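Local atomic coordinates of nicotinate-nucleotide diphosphorylase (Carboxylating) (PDB entry 5HUO), a protein that probably converts quinolinate and 5-phosphoribosyl 1-diphosphate into nicotinate mononucleotide, carbon dioxide and diphosphate in the biosynthesis of NAD. Residues A76-A80 and A143-A147. Numbering follows the deposited sequence.
Sequences AGVLA and ASMTA
V78 and S144 meet where a short strand passes beside a long helix, and their contact illustrates how one polar bond set among small apolar groups can join two parts of a fold. The side chain of V78 points toward the helix. V78 CB lies against the backbone where A143 passes into S144, 3.9 Å from S144 N. There the side chain forks. V78 CG1, anti to the backbone N (chi1 -175°), is 4.2 Å from A143 CB, whereas V78 CG2 lies closer to the next turn, 3.7 Å from A147 CB. Valine thus spreads its two methyls over alanines one helical turn apart, where A147 N is hydrogen-bonded to A143 O. A80, two residues along and also facing the helix, adds a methyl-to-methyl contact of 3.6 Å between its CB and that of A143.

The polar link comes from S144. S144 OG, beside its own backbone N (chi1 -68°), accepts a nearly straight hydrogen bond from V78 N, 2.7 Å long with an N-H...O angle of 174°. The same OG is also hydrogen-bonded to S140 O one turn back, so the serine remains tied to its helix while serving the strand. G77 CA lies close beside this oxygen.

Elsewhere, G77 pairs with L109 in a small antiparallel sheet, and A80 O is hydrogen-bonded to S140 OG. The contact between V78 and S144 joins strand 77-78 to helix 122-153, which spans the junction between the N-terminal domain and the C-terminal alpha/beta-barrel domain of the quinolinate phosphoribosyltransferase fold.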
loop_
_atom_site.group_PDB
_atom_site.type_symbol
_atom_site.label_atom_id
_atom_site.label_comp_id
_atom_site.label_asym_id
_atom_site.label_seq_id
_atom_site.Cartn_x
_atom_site.Cartn_y
_atom_site.Cartn_z
ATOM N N ALA A 76 29.581 -0.924 25.752
ATOM C CA ALA A 76 30.505 -0.097 25.021
ATOM C C ALA A 76 30.513 -0.415 23.537
ATOM O O ALA A 76 30.435 -1.580 23.143
ATOM C CB ALA A 76 31.895 -0.242 25.574
ATOM N N GLY A 77 30.561 0.640 22.722
ATOM C CA GLY A 77 30.579 0.497 21.301
ATOM C C GLY A 77 30.380 1.808 20.584
ATOM O O GLY A 77 30.756 2.862 21.084
ATOM N N VAL A 78 29.763 1.732 19.412
ATOM C CA VAL A 78 29.503 2.908 18.601
ATOM C C VAL A 78 28.024 3.170 18.419
ATOM O O VAL A 78 27.274 2.273 18.191
ATOM C CB VAL A 78 30.154 2.769 17.231
ATOM C CG1 VAL A 78 30.011 4.033 16.413
ATOM C CG2 VAL A 78 31.617 2.470 17.413
ATOM N N LEU A 79 27.647 4.436 18.513
ATOM C CA LEU A 79 26.226 4.859 18.449
ATOM C C LEU A 79 25.796 5.048 17.032
ATOM O O LEU A 79 26.403 5.805 16.275
ATOM C CB LEU A 79 25.972 6.156 19.212
ATOM C CG LEU A 79 24.590 6.817 19.108
ATOM C CD1 LEU A 79 23.515 6.003 19.812
ATOM C CD2 LEU A 79 24.621 8.242 19.683
ATOM N N ALA A 80 24.728 4.349 16.662
ATOM C CA ALA A 80 24.120 4.495 15.299
ATOM C C ALA A 80 22.631 4.332 15.375
ATOM O O ALA A 80 22.136 3.433 16.058
ATOM C CB ALA A 80 24.720 3.487 14.307
ATOM N N ALA A 143 27.199 -0.878 13.662
ATOM C CA ALA A 143 28.231 0.207 13.633
ATOM C C ALA A 143 29.436 -0.197 14.481
ATOM O O ALA A 143 30.582 -0.121 14.042
ATOM C CB ALA A 143 27.662 1.499 14.103
ATOM N N SER A 144 29.129 -0.705 15.661
ATOM C CA SER A 144 30.129 -1.193 16.614
ATOM C C SER A 144 31.014 -2.263 15.959
ATOM O O SER A 144 32.257 -2.238 16.015
ATOM C CB SER A 144 29.460 -1.744 17.839
ATOM O OG SER A 144 28.828 -0.722 18.614
ATOM N N MET A 145 30.354 -3.226 15.348
ATOM C CA MET A 145 31.080 -4.348 14.749
ATOM C C MET A 145 31.965 -3.881 13.582
ATOM O O MET A 145 33.098 -4.331 13.448
ATOM C CB MET A 145 30.123 -5.444 14.298
ATOM C CG MET A 145 30.836 -6.735 13.963
ATOM S SD MET A 145 29.592 -7.886 13.408
ATOM C CE MET A 145 30.617 -9.299 12.899
ATOM N N THR A 146 31.406 -3.013 12.751
ATOM C CA THR A 146 32.152 -2.407 11.638
ATOM C C THR A 146 33.403 -1.674 12.155
ATOM O O THR A 146 34.517 -1.923 11.710
ATOM C CB THR A 146 31.284 -1.426 10.862
ATOM O OG1 THR A 146 30.166 -2.126 10.323
ATOM C CG2 THR A 146 32.075 -0.788 9.730
ATOM N N ALA A 147 33.202 -0.857 13.177
ATOM C CA ALA A 147 34.297 -0.165 13.858
ATOM C C ALA A 147 35.353 -1.105 14.371
ATOM O O ALA A 147 36.544 -0.846 14.227
ATOM C CB ALA A 147 33.792 0.678 14.999
#